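Local structure of type I modular polyketide synthase (Streptomyces albus subsp. albus, 6IYR) at residues R127-F132 with V211-I217. The protein probably selects the malonyl-type extender unit and transfers it from coenzyme A to the acyl carrier protein in module 8 of salinomycin polyketide assembly. Residues are numbered along the deposited sequence; the frame is centred on the assembly and turned at random.
Sequences RTVFVF and VAPAAVI
Phe130 O accepts a hydrogen bond from Ile217 N at 2.9 Å and is also touched by Val216 CA at 3.4 Å in a CA-H...O contact. Phe130 N in turn donates to Ala215 O, and Phe132 N to Ile217 O, so alternate residues of 129-132 tie it to 215-217 in the ladder of a parallel sheet. A further hydrogen bond joins Ala214 N to Thr128 O.

The Phe130 ring packs against the lead-in to strand 215-217. With CG anti to its carbonyl carbon (chi1 -73°), the ring lies against residues 211-213. Pro213 covers one face, its CB over the centre of the ring, 3.7 Å from the centroid in a CH-pi contact, and its CG only 3.4 Å from Phe130 CE2. At the ring edge Phe130 CZ comes to 3.2 Å from Val211 O, while Val211 CG1 sits in the ring plane beside CE1. Beside Val211 CG1, Thr128 OG1 is buried without a polar partner in the model. Phe132 turns its edge to Val216 CG1. On the opposite face of the sheet from Phe130 and Val216, Val131 and Ile217 run side by side, Val131 CG2 lying 3.8 Å from Ile217 CG1.

Strand 215-218 borders the four-stranded parallel sheet and runs into the GxSxG sequence, consistent with a nucleophile elbow of the acyltransferase. Strand 393-396 pairs with 129-132 along its other edge. Helix 379-388 covers Val129, Val131 and Ile217, whereas helices 188-208 and 222-230 pack against Phe132.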
# COMPACT_ATOMS: atom_id res chain seq x y z
N ARG A 127 -2.89 13.42 -9.26
CA ARG A 127 -2.53 13.80 -7.91
C ARG A 127 -2.62 12.60 -7.00
O ARG A 127 -3.48 12.50 -6.14
CB ARG A 127 -3.40 14.94 -7.46
CG ARG A 127 -3.17 16.13 -8.36
CD ARG A 127 -3.49 17.40 -7.63
NE ARG A 127 -4.93 17.52 -7.56
CZ ARG A 127 -5.62 17.79 -6.46
NH1 ARG A 127 -6.93 17.89 -6.55
NH2 ARG A 127 -4.99 18.03 -5.32
N THR A 128 -1.67 11.70 -7.18
CA THR A 128 -1.89 10.38 -6.66
C THR A 128 -1.48 10.24 -5.19
O THR A 128 -0.43 10.73 -4.76
CB THR A 128 -1.40 9.28 -7.64
OG1 THR A 128 -0.81 8.16 -6.96
CG2 THR A 128 -0.50 9.84 -8.67
N VAL A 129 -2.37 9.63 -4.41
CA VAL A 129 -2.13 9.43 -3.00
C VAL A 129 -1.47 8.08 -2.74
O VAL A 129 -1.96 7.03 -3.22
CB VAL A 129 -3.44 9.47 -2.23
CG1 VAL A 129 -3.18 9.18 -0.77
CG2 VAL A 129 -4.12 10.80 -2.41
N PHE A 130 -0.33 8.09 -2.06
CA PHE A 130 0.27 6.82 -1.60
C PHE A 130 -0.28 6.41 -0.20
O PHE A 130 -0.20 7.19 0.77
CB PHE A 130 1.80 6.88 -1.54
CG PHE A 130 2.50 6.88 -2.90
CD1 PHE A 130 1.78 7.01 -4.09
CD2 PHE A 130 3.88 6.93 -2.95
CE1 PHE A 130 2.45 7.07 -5.30
CE2 PHE A 130 4.57 7.03 -4.17
CZ PHE A 130 3.84 7.11 -5.34
N VAL A 131 -0.71 5.16 -0.09
CA VAL A 131 -1.27 4.59 1.15
C VAL A 131 -0.35 3.55 1.77
O VAL A 131 0.15 2.66 1.08
CB VAL A 131 -2.63 3.94 0.89
CG1 VAL A 131 -3.19 3.33 2.17
CG2 VAL A 131 -3.60 4.97 0.35
N PHE A 132 -0.03 3.71 3.05
CA PHE A 132 0.90 2.81 3.70
C PHE A 132 0.18 2.11 4.86
O PHE A 132 -0.11 2.73 5.88
CB PHE A 132 2.10 3.60 4.25
CG PHE A 132 2.95 4.23 3.17
CD1 PHE A 132 2.59 5.46 2.62
CD2 PHE A 132 4.03 3.55 2.65
CE1 PHE A 132 3.36 6.03 1.63
CE2 PHE A 132 4.87 4.17 1.71
CZ PHE A 132 4.53 5.40 1.20
N VAL A 211 5.75 8.12 -10.92
CA VAL A 211 4.55 8.42 -10.16
C VAL A 211 4.95 9.09 -8.85
O VAL A 211 5.28 8.43 -7.88
CB VAL A 211 3.73 7.16 -9.86
CG1 VAL A 211 2.46 7.55 -9.13
CG2 VAL A 211 3.38 6.47 -11.15
N ALA A 212 4.94 10.42 -8.84
CA ALA A 212 5.35 11.16 -7.67
C ALA A 212 4.13 11.37 -6.76
O ALA A 212 3.02 11.61 -7.23
CB ALA A 212 5.96 12.49 -8.09
N PRO A 213 4.28 11.12 -5.47
CA PRO A 213 3.04 11.28 -4.71
C PRO A 213 2.63 12.73 -4.56
O PRO A 213 3.43 13.53 -4.15
CB PRO A 213 3.35 10.64 -3.34
CG PRO A 213 4.83 10.35 -3.33
CD PRO A 213 5.44 10.78 -4.63
N ALA A 214 1.33 12.99 -4.63
CA ALA A 214 0.79 14.28 -4.22
C ALA A 214 0.51 14.35 -2.73
O ALA A 214 0.36 15.44 -2.16
CB ALA A 214 -0.48 14.59 -4.98
N ALA A 215 0.36 13.19 -2.12
CA ALA A 215 0.23 13.09 -0.67
C ALA A 215 0.42 11.65 -0.21
O ALA A 215 0.32 10.71 -1.02
CB ALA A 215 -1.13 13.62 -0.23
N VAL A 216 0.81 11.50 1.05
CA VAL A 216 0.91 10.21 1.72
C VAL A 216 -0.01 10.11 2.94
O VAL A 216 -0.34 11.08 3.65
CB VAL A 216 2.35 9.85 2.13
CG1 VAL A 216 3.31 9.90 0.92
CG2 VAL A 216 2.85 10.78 3.24
N ILE A 217 -0.51 8.90 3.13
CA ILE A 217 -1.31 8.58 4.29
C ILE A 217 -0.84 7.24 4.81
O ILE A 217 -0.50 6.35 4.07
CB ILE A 217 -2.83 8.62 4.07
CG1 ILE A 217 -3.26 7.69 2.97
CG2 ILE A 217 -3.30 10.04 3.84
CD1 ILE A 217 -4.76 7.64 2.85